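Long-range contacts in glycerol uptake operon antiterminator-related protein (Thermotoga maritima, PDB 1VKF), which probably acts as a regulator of glycerol-uptake genes by transcription antitermination, responding to glycerol 3-phosphate through a TIM-barrel domain: residues Val34-Lys39 against Thr58-Met63; Ile17-Trp22 against Ile30-Val35; Asp85-Ile90 against Ile103-Arg108; Val131-Pro136 against Ile153-Val158; Val139-Ala144 against Lys169-Ile174. All coordinates share one frame; numbering follows the deposited sequence.

Contact 1 (Val34-Lys39 against Thr58-Met63); sequences VVFLLK and TVFVDM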
# COMPACT_ATOMS: atom_id res chain seq x y z
N VAL A 34 -9.84 -4.74 -1.36
CA VAL A 34 -8.43 -4.73 -0.99
C VAL A 34 -8.25 -3.90 0.31
O VAL A 34 -8.75 -2.77 0.43
CB VAL A 34 -7.53 -4.20 -2.07
CG1 VAL A 34 -6.05 -4.22 -1.65
CG2 VAL A 34 -7.71 -5.04 -3.33
N VAL A 35 -7.45 -4.43 1.22
CA VAL A 35 -7.18 -3.77 2.48
C VAL A 35 -5.68 -3.60 2.61
O VAL A 35 -4.93 -4.56 2.42
CB VAL A 35 -7.71 -4.59 3.71
CG1 VAL A 35 -7.23 -4.00 5.03
CG2 VAL A 35 -9.22 -4.62 3.76
N PHE A 36 -5.25 -2.39 2.99
CA PHE A 36 -3.89 -2.15 3.42
C PHE A 36 -3.87 -2.03 4.92
O PHE A 36 -4.46 -1.10 5.46
CB PHE A 36 -3.34 -0.87 2.77
CG PHE A 36 -2.96 -1.01 1.35
CD1 PHE A 36 -3.16 -2.16 0.63
CD2 PHE A 36 -2.44 0.10 0.68
CE1 PHE A 36 -2.74 -2.24 -0.68
CE2 PHE A 36 -2.06 0.02 -0.63
CZ PHE A 36 -2.21 -1.14 -1.30
N LEU A 37 -3.27 -2.99 5.62
CA LEU A 37 -3.19 -2.94 7.09
C LEU A 37 -1.93 -2.18 7.45
O LEU A 37 -0.81 -2.61 7.20
CB LEU A 37 -3.10 -4.36 7.65
CG LEU A 37 -2.99 -4.49 9.15
CD1 LEU A 37 -4.12 -3.82 9.87
CD2 LEU A 37 -2.85 -5.97 9.51
N LEU A 38 -2.11 -0.98 7.99
CA LEU A 38 -1.02 -0.04 8.11
C LEU A 38 -0.33 -0.03 9.47
O LEU A 38 0.73 0.61 9.60
CB LEU A 38 -1.50 1.37 7.78
CG LEU A 38 -2.01 1.50 6.33
CD1 LEU A 38 -2.37 2.95 6.10
CD2 LEU A 38 -0.99 1.04 5.30
N LYS A 39 -0.89 -0.74 10.43
CA LYS A 39 -0.24 -0.95 11.71
C LYS A 39 -0.68 -2.27 12.31
O LYS A 39 -1.85 -2.65 12.26
CB LYS A 39 -0.61 0.20 12.67
CG LYS A 39 0.10 0.18 14.04
CD LYS A 39 -0.37 1.32 14.96
CE LYS A 39 0.45 1.33 16.24
NZ LYS A 39 0.20 2.55 17.04
N THR A 58 -8.39 -9.13 0.13
CA THR A 58 -6.97 -9.23 -0.19
C THR A 58 -6.27 -8.23 0.69
O THR A 58 -6.64 -7.04 0.71
CB THR A 58 -6.74 -8.88 -1.67
OG1 THR A 58 -7.39 -9.85 -2.48
CG2 THR A 58 -5.25 -8.95 -2.08
N VAL A 59 -5.24 -8.68 1.40
CA VAL A 59 -4.62 -7.85 2.43
C VAL A 59 -3.11 -7.70 2.19
O VAL A 59 -2.39 -8.69 2.13
CB VAL A 59 -4.86 -8.39 3.88
CG1 VAL A 59 -4.29 -7.43 4.91
CG2 VAL A 59 -6.31 -8.63 4.13
N PHE A 60 -2.68 -6.45 2.03
CA PHE A 60 -1.28 -6.08 2.03
C PHE A 60 -0.96 -5.45 3.39
O PHE A 60 -1.78 -4.73 4.00
CB PHE A 60 -0.94 -5.12 0.86
CG PHE A 60 -0.84 -5.78 -0.45
CD1 PHE A 60 -1.96 -6.37 -1.05
CD2 PHE A 60 0.35 -5.80 -1.06
CE1 PHE A 60 -1.83 -6.99 -2.28
CE2 PHE A 60 0.49 -6.42 -2.34
CZ PHE A 60 -0.60 -7.03 -2.89
N VAL A 61 0.19 -5.84 3.93
CA VAL A 61 0.59 -5.39 5.24
C VAL A 61 1.78 -4.44 5.10
O VAL A 61 2.75 -4.77 4.44
CB VAL A 61 1.07 -6.57 6.12
CG1 VAL A 61 1.63 -6.09 7.44
CG2 VAL A 61 -0.12 -7.47 6.37
N ASP A 62 1.71 -3.29 5.73
CA ASP A 62 2.88 -2.38 5.78
C ASP A 62 3.84 -2.91 6.83
O ASP A 62 3.67 -2.71 8.03
CB ASP A 62 2.49 -0.96 6.15
CG ASP A 62 3.67 -0.01 6.07
OD1 ASP A 62 4.82 -0.47 6.14
OD2 ASP A 62 3.55 1.23 5.94
N MSE A 63 4.81 -3.67 6.36
CA MSE A 63 5.72 -4.40 7.21
C MSE A 63 6.59 -3.44 8.03
O MSE A 63 7.05 -3.76 9.13
CB MSE A 63 6.50 -5.42 6.41
CG MSE A 63 7.48 -4.80 5.50
SE MSE A 63 8.52 -6.15 4.55
CE MSE A 63 9.73 -6.69 6.09
O HOH W 1 1.76 2.59 8.04

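Contact 2 (Ile17-Trp22 against Ile30-Val35); sequences IIAALW and IEPDVV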
# COMPACT_ATOMS: atom_id res chain seq x y z
N ILE A 17 -11.13 2.53 -4.66
CA ILE A 17 -10.75 2.79 -3.31
C ILE A 17 -10.26 1.49 -2.63
O ILE A 17 -10.89 0.45 -2.75
CB ILE A 17 -11.95 3.37 -2.57
CG1 ILE A 17 -12.39 4.68 -3.25
CG2 ILE A 17 -11.64 3.58 -1.12
CD1 ILE A 17 -11.37 5.75 -3.25
N ILE A 18 -9.11 1.60 -2.00
CA ILE A 18 -8.48 0.58 -1.14
C ILE A 18 -8.68 0.99 0.31
O ILE A 18 -8.50 2.17 0.68
CB ILE A 18 -6.96 0.46 -1.47
CG1 ILE A 18 -6.81 -0.13 -2.83
CG2 ILE A 18 -6.22 -0.35 -0.40
CD1 ILE A 18 -5.41 -0.02 -3.42
N ALA A 19 -9.07 0.06 1.16
CA ALA A 19 -9.33 0.36 2.55
C ALA A 19 -8.04 0.28 3.35
O ALA A 19 -7.50 -0.79 3.51
CB ALA A 19 -10.36 -0.61 3.14
N ALA A 20 -7.66 1.42 3.91
CA ALA A 20 -6.53 1.51 4.85
C ALA A 20 -7.07 1.36 6.28
O ALA A 20 -8.02 2.07 6.71
CB ALA A 20 -5.83 2.85 4.68
N LEU A 21 -6.41 0.48 7.04
CA LEU A 21 -6.76 0.22 8.40
C LEU A 21 -5.61 0.58 9.32
O LEU A 21 -4.49 0.10 9.15
CB LEU A 21 -7.13 -1.24 8.61
CG LEU A 21 -8.48 -1.66 8.00
CD1 LEU A 21 -8.75 -3.06 8.46
CD2 LEU A 21 -9.61 -0.71 8.37
N TRP A 22 -5.92 1.40 10.34
CA TRP A 22 -4.89 1.78 11.34
C TRP A 22 -5.08 1.04 12.65
O TRP A 22 -4.18 0.96 13.48
CB TRP A 22 -4.95 3.28 11.60
CG TRP A 22 -4.24 4.03 10.58
CD1 TRP A 22 -4.80 4.79 9.56
CD2 TRP A 22 -2.83 4.09 10.39
NE1 TRP A 22 -3.80 5.33 8.79
CE2 TRP A 22 -2.58 4.93 9.28
CE3 TRP A 22 -1.72 3.53 11.07
CZ2 TRP A 22 -1.30 5.21 8.82
CZ3 TRP A 22 -0.46 3.85 10.64
CH2 TRP A 22 -0.25 4.66 9.51
N ILE A 30 -16.26 -3.07 5.88
CA ILE A 30 -15.21 -2.67 4.96
C ILE A 30 -15.68 -2.99 3.56
O ILE A 30 -15.70 -4.17 3.13
CB ILE A 30 -13.85 -3.40 5.28
CG1 ILE A 30 -13.40 -3.13 6.72
CG2 ILE A 30 -12.79 -2.98 4.25
CD1 ILE A 30 -12.24 -4.04 7.21
N GLU A 31 -16.14 -1.97 2.83
CA GLU A 31 -16.64 -2.20 1.48
C GLU A 31 -15.55 -2.61 0.46
O GLU A 31 -15.80 -3.52 -0.32
CB GLU A 31 -17.47 -1.02 0.99
CG GLU A 31 -18.76 -0.82 1.78
CD GLU A 31 -18.64 0.14 2.95
OE1 GLU A 31 -17.52 0.56 3.31
OE2 GLU A 31 -19.70 0.46 3.54
N PRO A 32 -14.39 -1.93 0.43
CA PRO A 32 -13.34 -2.28 -0.54
C PRO A 32 -12.87 -3.74 -0.49
O PRO A 32 -12.79 -4.32 0.60
CB PRO A 32 -12.20 -1.30 -0.16
CG PRO A 32 -12.89 -0.09 0.38
CD PRO A 32 -13.99 -0.74 1.22
N ASP A 33 -12.53 -4.30 -1.67
CA ASP A 33 -12.05 -5.66 -1.75
C ASP A 33 -10.61 -5.81 -1.25
O ASP A 33 -10.21 -6.90 -0.77
CB ASP A 33 -12.09 -6.17 -3.20
CG ASP A 33 -13.49 -6.34 -3.74
OD1 ASP A 33 -14.40 -6.72 -2.99
OD2 ASP A 33 -13.75 -6.09 -4.92
N VAL A 34 -9.84 -4.74 -1.36
CA VAL A 34 -8.43 -4.73 -0.99
C VAL A 34 -8.25 -3.90 0.31
O VAL A 34 -8.75 -2.77 0.43
CB VAL A 34 -7.53 -4.20 -2.07
CG1 VAL A 34 -6.05 -4.22 -1.65
CG2 VAL A 34 -7.71 -5.04 -3.33
N VAL A 35 -7.45 -4.43 1.22
CA VAL A 35 -7.18 -3.77 2.48
C VAL A 35 -5.68 -3.60 2.61
O VAL A 35 -4.93 -4.56 2.42
CB VAL A 35 -7.71 -4.59 3.71
CG1 VAL A 35 -7.23 -4.00 5.03
CG2 VAL A 35 -9.22 -4.62 3.76
O HOH W 2 -10.21 -2.26 -3.23

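Contact 3 (Asp85-Ile90 against Ile103-Arg108); sequences DGIITI and IPAVLR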
# COMPACT_ATOMS: atom_id res chain seq x y z
N ASP A 85 -1.35 -11.32 1.87
CA ASP A 85 -1.25 -11.51 0.46
C ASP A 85 -0.06 -10.82 -0.15
O ASP A 85 0.41 -11.19 -1.24
CB ASP A 85 -2.54 -11.08 -0.23
CG ASP A 85 -3.70 -11.92 0.19
OD1 ASP A 85 -3.64 -13.18 0.07
OD2 ASP A 85 -4.67 -11.43 0.80
N GLY A 86 0.40 -9.80 0.52
CA GLY A 86 1.57 -9.06 0.09
C GLY A 86 2.04 -8.05 1.12
O GLY A 86 1.48 -7.90 2.22
N ILE A 87 3.11 -7.34 0.77
CA ILE A 87 3.67 -6.38 1.64
C ILE A 87 3.73 -5.00 1.00
O ILE A 87 3.81 -4.87 -0.19
CB ILE A 87 5.06 -6.78 2.18
CG1 ILE A 87 6.08 -6.88 1.07
CG2 ILE A 87 5.00 -8.14 2.95
CD1 ILE A 87 6.91 -5.69 0.92
N ILE A 88 3.78 -4.00 1.85
CA ILE A 88 4.05 -2.60 1.51
C ILE A 88 5.27 -2.18 2.32
O ILE A 88 5.43 -2.59 3.46
CB ILE A 88 2.89 -1.72 1.98
CG1 ILE A 88 1.60 -2.05 1.22
CG2 ILE A 88 3.19 -0.24 1.78
CD1 ILE A 88 0.38 -1.72 2.00
N THR A 89 6.15 -1.41 1.72
CA THR A 89 7.35 -0.98 2.41
C THR A 89 7.94 0.24 1.68
O THR A 89 7.71 0.41 0.50
CB THR A 89 8.41 -2.14 2.43
OG1 THR A 89 9.56 -1.76 3.18
CG2 THR A 89 8.95 -2.47 1.04
N ILE A 90 8.70 1.03 2.42
CA ILE A 90 9.51 2.14 1.84
C ILE A 90 10.96 1.70 1.57
O ILE A 90 11.74 2.45 0.99
CB ILE A 90 9.46 3.37 2.79
CG1 ILE A 90 10.00 4.67 2.13
CG2 ILE A 90 10.27 3.18 4.07
CD1 ILE A 90 9.14 5.25 1.15
N ILE A 103 6.64 -12.89 -3.57
CA ILE A 103 5.68 -12.26 -2.71
C ILE A 103 5.30 -10.88 -3.30
O ILE A 103 6.16 -10.03 -3.49
CB ILE A 103 6.27 -12.14 -1.33
CG1 ILE A 103 6.47 -13.55 -0.73
CG2 ILE A 103 5.37 -11.32 -0.44
CD1 ILE A 103 7.44 -13.63 0.40
N PRO A 104 4.03 -10.69 -3.64
CA PRO A 104 3.54 -9.36 -4.07
C PRO A 104 3.98 -8.24 -3.12
O PRO A 104 3.96 -8.37 -1.87
CB PRO A 104 2.03 -9.53 -4.04
CG PRO A 104 1.83 -11.01 -4.28
CD PRO A 104 2.95 -11.69 -3.65
N ALA A 105 4.40 -7.13 -3.72
CA ALA A 105 4.96 -6.04 -2.95
C ALA A 105 4.61 -4.70 -3.58
O ALA A 105 4.56 -4.59 -4.83
CB ALA A 105 6.46 -6.19 -2.81
N VAL A 106 4.35 -3.72 -2.71
CA VAL A 106 4.14 -2.36 -3.11
C VAL A 106 5.24 -1.50 -2.49
O VAL A 106 5.44 -1.55 -1.29
CB VAL A 106 2.76 -1.85 -2.65
CG1 VAL A 106 2.56 -0.44 -3.08
CG2 VAL A 106 1.67 -2.74 -3.25
N LEU A 107 5.89 -0.67 -3.31
CA LEU A 107 6.93 0.23 -2.84
C LEU A 107 6.33 1.61 -2.66
O LEU A 107 5.74 2.16 -3.59
CB LEU A 107 8.10 0.32 -3.80
CG LEU A 107 9.27 1.22 -3.31
CD1 LEU A 107 10.01 0.62 -2.15
CD2 LEU A 107 10.23 1.48 -4.47
N ARG A 108 6.46 2.14 -1.45
CA ARG A 108 6.06 3.52 -1.16
C ARG A 108 7.05 4.52 -1.76
O ARG A 108 8.25 4.23 -1.88
CB ARG A 108 5.95 3.76 0.32
CG ARG A 108 4.88 2.97 1.06
CD ARG A 108 4.73 3.40 2.54
NE ARG A 108 3.35 3.77 2.79
CZ ARG A 108 2.92 4.80 3.51
NH1 ARG A 108 3.76 5.59 4.13
NH2 ARG A 108 1.60 5.00 3.62

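Contact 4 (Val131-Pro136 against Ile153-Val158); sequences VVEVLP and IAAGLV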
# COMPACT_ATOMS: atom_id res chain seq x y z
N VAL A 131 4.28 -1.79 -9.08
CA VAL A 131 3.23 -1.16 -8.24
C VAL A 131 3.83 -0.23 -7.19
O VAL A 131 4.64 -0.62 -6.33
CB VAL A 131 2.32 -2.19 -7.55
CG1 VAL A 131 1.16 -1.50 -6.79
CG2 VAL A 131 1.75 -3.17 -8.58
N VAL A 132 3.47 1.04 -7.30
CA VAL A 132 4.03 2.06 -6.45
C VAL A 132 2.89 2.80 -5.75
O VAL A 132 1.90 3.11 -6.39
CB VAL A 132 4.84 3.12 -7.29
CG1 VAL A 132 5.44 4.12 -6.37
CG2 VAL A 132 5.90 2.47 -8.12
N GLU A 133 3.05 3.08 -4.46
CA GLU A 133 2.15 3.96 -3.70
C GLU A 133 2.79 5.32 -3.52
O GLU A 133 3.83 5.45 -2.86
CB GLU A 133 1.77 3.35 -2.37
CG GLU A 133 0.73 4.17 -1.58
CD GLU A 133 0.39 3.54 -0.25
OE1 GLU A 133 1.29 3.47 0.59
OE2 GLU A 133 -0.77 3.16 -0.07
N VAL A 134 2.16 6.32 -4.09
CA VAL A 134 2.69 7.70 -4.08
C VAL A 134 1.95 8.52 -3.06
O VAL A 134 0.73 8.61 -3.08
CB VAL A 134 2.59 8.35 -5.44
CG1 VAL A 134 3.06 9.80 -5.36
CG2 VAL A 134 3.38 7.55 -6.48
N LEU A 135 2.72 9.18 -2.19
CA LEU A 135 2.19 10.06 -1.17
C LEU A 135 2.82 11.47 -1.28
O LEU A 135 4.00 11.58 -1.64
CB LEU A 135 2.48 9.53 0.23
CG LEU A 135 2.01 8.09 0.55
CD1 LEU A 135 3.09 7.10 0.32
CD2 LEU A 135 1.54 8.10 2.00
N PRO A 136 2.06 12.53 -0.98
CA PRO A 136 0.61 12.47 -0.71
C PRO A 136 -0.18 12.31 -2.02
O PRO A 136 0.37 12.38 -3.14
CB PRO A 136 0.32 13.83 -0.09
CG PRO A 136 1.34 14.77 -0.79
CD PRO A 136 2.54 13.92 -0.96
N ILE A 153 -0.85 3.76 -6.89
CA ILE A 153 -1.86 3.94 -5.86
C ILE A 153 -1.53 5.23 -5.16
O ILE A 153 -0.41 5.44 -4.68
CB ILE A 153 -1.80 2.78 -4.87
CG1 ILE A 153 -2.06 1.46 -5.56
CG2 ILE A 153 -2.79 3.03 -3.70
CD1 ILE A 153 -1.55 0.28 -4.80
N ALA A 154 -2.51 6.11 -5.10
CA ALA A 154 -2.36 7.35 -4.39
C ALA A 154 -2.70 7.17 -2.94
O ALA A 154 -3.62 6.46 -2.62
CB ALA A 154 -3.25 8.40 -4.99
N ALA A 155 -1.96 7.82 -2.07
CA ALA A 155 -2.36 7.83 -0.65
C ALA A 155 -1.91 9.07 0.06
O ALA A 155 -0.83 9.60 -0.20
CB ALA A 155 -1.75 6.55 0.05
N GLY A 156 -2.70 9.48 1.05
CA GLY A 156 -2.31 10.57 1.93
C GLY A 156 -2.99 11.89 1.67
O GLY A 156 -2.92 12.43 0.58
N LEU A 157 -3.70 12.40 2.68
CA LEU A 157 -4.35 13.70 2.65
C LEU A 157 -5.41 13.86 1.53
O LEU A 157 -5.65 14.96 1.06
CB LEU A 157 -3.32 14.84 2.60
CG LEU A 157 -2.27 14.85 3.70
CD1 LEU A 157 -1.22 15.98 3.53
CD2 LEU A 157 -2.94 14.99 5.07
N VAL A 158 -5.98 12.75 1.09
CA VAL A 158 -7.12 12.82 0.19
C VAL A 158 -8.37 13.08 1.05
O VAL A 158 -8.87 12.17 1.70
CB VAL A 158 -7.24 11.56 -0.66
CG1 VAL A 158 -8.48 11.65 -1.57
CG2 VAL A 158 -5.96 11.38 -1.48

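Contact 5 (Val139-Ala144 against Lys169-Ile174); sequences VAPKVA and KHVSAI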
# COMPACT_ATOMS: atom_id res chain seq x y z
N VAL A 139 -0.27 14.72 -5.48
CA VAL A 139 0.80 14.69 -6.49
C VAL A 139 0.97 13.35 -7.17
O VAL A 139 1.80 13.22 -8.06
CB VAL A 139 2.15 15.21 -5.92
CG1 VAL A 139 1.94 16.65 -5.36
CG2 VAL A 139 2.65 14.29 -4.82
N ALA A 140 0.14 12.35 -6.81
CA ALA A 140 0.21 11.05 -7.50
C ALA A 140 -0.01 11.12 -9.01
O ALA A 140 0.70 10.47 -9.75
CB ALA A 140 -0.71 10.01 -6.86
N PRO A 141 -0.98 11.90 -9.50
CA PRO A 141 -1.19 12.02 -10.95
C PRO A 141 0.03 12.51 -11.70
O PRO A 141 0.37 11.95 -12.75
CB PRO A 141 -2.34 13.00 -11.05
CG PRO A 141 -3.13 12.74 -9.77
CD PRO A 141 -2.03 12.59 -8.74
N LYS A 142 0.72 13.50 -11.13
CA LYS A 142 1.93 14.06 -11.71
C LYS A 142 2.98 13.00 -11.86
O LYS A 142 3.68 12.96 -12.87
CB LYS A 142 2.56 15.11 -10.79
CG LYS A 142 1.87 16.34 -10.67
CD LYS A 142 2.88 17.45 -10.32
CE LYS A 142 2.44 18.75 -10.93
NZ LYS A 142 2.82 19.87 -10.08
N VAL A 143 3.15 12.21 -10.80
CA VAL A 143 4.14 11.15 -10.80
C VAL A 143 3.73 10.05 -11.78
O VAL A 143 4.57 9.57 -12.56
CB VAL A 143 4.36 10.60 -9.38
CG1 VAL A 143 5.25 9.41 -9.40
CG2 VAL A 143 4.93 11.71 -8.50
N ALA A 144 2.44 9.71 -11.80
CA ALA A 144 1.95 8.62 -12.65
C ALA A 144 2.24 8.92 -14.12
O ALA A 144 2.56 8.02 -14.89
CB ALA A 144 0.45 8.42 -12.49
N LYS A 169 -8.91 9.70 -12.03
CA LYS A 169 -8.84 9.84 -13.49
C LYS A 169 -7.46 9.53 -13.99
O LYS A 169 -7.32 9.23 -15.15
CB LYS A 169 -9.26 11.23 -13.91
CG LYS A 169 -10.72 11.47 -13.63
CD LYS A 169 -11.15 12.83 -14.11
CE LYS A 169 -12.65 12.96 -14.07
NZ LYS A 169 -13.08 14.09 -14.93
N HIS A 170 -6.45 9.59 -13.11
CA HIS A 170 -5.03 9.51 -13.52
C HIS A 170 -4.22 8.37 -12.93
O HIS A 170 -3.12 8.09 -13.43
CB HIS A 170 -4.31 10.81 -13.15
CG HIS A 170 -5.05 12.03 -13.55
ND1 HIS A 170 -5.25 12.38 -14.87
CD2 HIS A 170 -5.68 12.97 -12.81
CE1 HIS A 170 -5.97 13.49 -14.93
NE2 HIS A 170 -6.25 13.87 -13.69
N VAL A 171 -4.73 7.78 -11.84
CA VAL A 171 -4.03 6.71 -11.14
C VAL A 171 -5.03 5.57 -10.93
O VAL A 171 -6.23 5.78 -11.03
CB VAL A 171 -3.40 7.19 -9.79
CG1 VAL A 171 -2.54 8.45 -9.98
CG2 VAL A 171 -4.45 7.44 -8.74
N SER A 172 -4.54 4.38 -10.63
CA SER A 172 -5.40 3.21 -10.56
C SER A 172 -6.29 3.22 -9.35
O SER A 172 -7.46 2.85 -9.44
CB SER A 172 -4.58 1.94 -10.54
OG SER A 172 -3.95 1.79 -11.79
N ALA A 173 -5.72 3.61 -8.21
CA ALA A 173 -6.41 3.46 -6.93
C ALA A 173 -5.99 4.49 -5.91
O ALA A 173 -4.98 5.14 -6.05
CB ALA A 173 -6.15 2.07 -6.41
N ILE A 174 -6.76 4.61 -4.84
CA ILE A 174 -6.41 5.40 -3.68
C ILE A 174 -6.59 4.58 -2.40
O ILE A 174 -7.63 3.98 -2.22
CB ILE A 174 -7.38 6.61 -3.53
CG1 ILE A 174 -7.27 7.57 -4.72
CG2 ILE A 174 -7.15 7.32 -2.22
CD1 ILE A 174 -8.38 8.61 -4.78

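Contact 1 (Val34-Lys39 against Thr58-Met63)
V35 and L37 of one strand alternate with F60 and D62 of the next in a ladder of four backbone hydrogen bonds: V35 N to T58 O and L37 N to F60 O (both 2.8 Å), F60 N to V35 O and D62 N to L37 O (both 3.0 Å). The strands run in the same direction, 19° apart. CA-H groups of V34, F36 and V59 fill in between these bonds, each against a carbonyl oxygen of the partner strand.

Apolar contacts divide by face. On one, F36 and F60 lie side by side; F36 CG sits beside its own backbone N (chi1 -76°), and ring atom CD1 comes 3.7 Å from F60 CB, with the two ring planes inclined at 55°. On the other, V35, V59 and V61 pack on L49 and L52 of helix 45-54, and L37 shares their face, touching V59 and V61. Beta-branched valines favour the extended strand backbone and give the helix a short apolar layer.

The polar side-chain contact goes through water at the C-terminal ends. The water donates to L38 O (2.7 Å) and to D62 OD2 (3.1 Å), while OD1 takes the backbone N of D64.

Together with helix 45-54 this is a beta-alpha-beta unit of the TIM barrel, its phenylalanines filling the interior.

Contact 2 (Ile17-Trp22 against Ile30-Val35)
I17 and P32 meet at the start of a parallel strand pairing in the TIM barrel, where strand 16-21 receives the loop leading into strand 34-41. The carbonyl oxygen of I17 lies 3.4 Å from P32 CB, and a water bridges further, donating to I17 O (2.8 Å) and accepting from V34 N (3.1 Å). It links the strands just before their direct pairing begins.

I18 turns into the barrel interior. Its CG2 branch, anti to the backbone N, runs beside V34 with the two side chains pointing the same way, CG2 to V34 CG1 4.1 Å.

A19 supplies the one direct hydrogen bond between these two segments, from its N to V34 O (2.9 Å, N-H...O angle 160°); the ladder goes on from A19 O to F36. A methyl group suits this place because three neighbours converge on A19 CB: I30 CG2, P32 CG and, farther off, V35 CG2. W182 of helix 179-182 packs here too.

L21 lies on the same face as A19 and packs on L52 of helix 45-54. With CG beside its backbone N (chi1 -72°), its side chain extends to the loop: CD1 meets I30 CD1 tip to tip at 3.8 Å and touches V35 CG1 at 3.9 Å.

Contact 3 (Asp85-Ile90 against Ile103-Arg108)
I87 holds CG1 between its backbone N and carbonyl carbon (chi1 64°), and a chi2 of 97° then carries CD1 over to A105 CB at 3.8 Å. On the opposite face, I88 puts CG2 anti to its N, and R108 keeps CG beside its own N, which sets I88 CG2 and R108 CG 3.7 Å apart. A bend at chi3 (125°) turns the guanidinium end of the arginine, and the same isoleucine methyl lies obliquely to it. The other branch of I88, CG1, runs alongside V106.

The backbones form a parallel ladder. P104 O takes I87 N, I87 O takes V106 N (2.8 Å), V106 O takes T89 N, and T89 O takes R108 N; this last bond is nearly straight at the hydrogen, although the donor is tilted from the carbonyl plane. With helix 92-100 the strands make a beta-alpha-beta unit of the TIM barrel: I87 and A105 face A98 of that helix, whereas I88 and V106 face F60 in the interior. A105, with a single methyl, suits a place where Y95 and A98 pack on it.

G86 CA comes within 3.2 Å of P104 O at the start of the pairing; glycine fits because a beta carbon there would run into that oxygen. P104 lays its ring against D85 O (CG 3.4 Å). At the C-terminal ends R108 lies beside a citrate, probably from the crystallisation liquor, and its NE is salt-bridged to E133. T89 OG1 is hydrogen-bonded to D64, N94 and the backbone N of K91, which fixes the hydroxyl. I90 crosses R108 at about a right angle, its CD1 3.6 Å from R108 CB.

Contact 4 (Val131-Pro136 against Ile153-Val158)
E133 stretches over A155 inside the TIM barrel, where strands 131-135 and 151-155 run parallel as part of a beta-alpha-beta unit with helix 140-144. The glutamate is fully extended through CG and CD (chi1 -175°, chi2 -179°), so its carboxylate passes along the alanine, OE2 3.5 Å from A155 CB. The methyl is small enough to lie under the acid, whose OE1 has its partner in R108 of the adjoining strand.

Three backbone hydrogen bonds hold the strands: I153 N to V132 O, V134 N to I153 O (2.8 Å) and A155 N to V134 O. Near the N-terminal end of strand 131-135, I153 carries CD1 to V131 CG1 at 3.8 Å, the two side chains meeting at a slant; branched residues fill the interior here beside F14.

Beyond the last hydrogen bond the two chains part in conformation. P136 follows a cis peptide, and G156 adopts a positive phi of 103°, where a beta carbon would be jammed against the preceding carbonyl oxygen; next to it, L157 N is hydrogen-bonded to the citrate. L135 has CG beside its backbone N, opposite its carbonyl carbon, which puts CB and CG over A155 O. That oxygen also receives two CA-H groups, L135 CA at 3.2 Å and P136 CA at 3.3 Å.

Contact 5 (Val139-Ala144 against Lys169-Ile174)
P141 and H170 hold the nearest pair of CA atoms, 5.3 Å apart, between the first turn of helix 140-144 and the residues leading into strand 173-176, and no hydrogen bond crosses between the segments. The helix instead satisfies itself, with A144 N bonded to A140 O at 2.8 Å. P141 suits the opening turn because a helix asks for no backbone N-H donor there.

V171 makes the apolar centre of the contact. With CG1 anti to the carbonyl carbon (chi1 -52°), this one methyl enters the angle between successive turns, 3.9 Å from A140 CB and equally far from A144 CB, and 3.8 Å from P141 N. Two alanines one turn apart present a shallow surface, so a single valine branch can reach almost to the helix backbone. A144 CB also touches H170 O, at 3.7 Å.

H170 closes the more exposed side. It crosses P141 at about a right angle, the two CB atoms 3.6 Å apart, and the proline ring carbon CB also lies 3.8 Å from H170 CD2, oblique to the imidazole. One imidazole face is covered by K169 CB, over the ring centre, and NE2 is hydrogen-bonded to E166, so the ring is held from several directions.

In the barrel, this is where helix 140-144 leans on the residues between helix 161-167 and strand 173-176. Strand 151-155 lies against both: A140 packs on A154, while A144 and V171 share V152, and A173 continues into backbone hydrogen bonding with A154.

Contacts 1, 2, 3 and 4 are strand pairings of one closed parallel barrel, whereas contact 5 fastens an outer helix to the approach to a strand. Contacts 1 and 2 are buried and share V34 and V35, so strand 34-41 is gripped from both edges; contacts 3 and 4 are partly buried. Contact 3 adjoins contact 1 through V59 O to D85 N. Contact 5, buried but farther from the chain's centre, meets contact 4 at A154 and contact 2 by I18 N to I174 O. Chemistry follows position: aromatic and branched carbons inside, salt-bridged R108 and E133 joining contacts 3 and 4, water-linked D62 in contact 1, and in contact 5 alanines and a proline against valine and histidine.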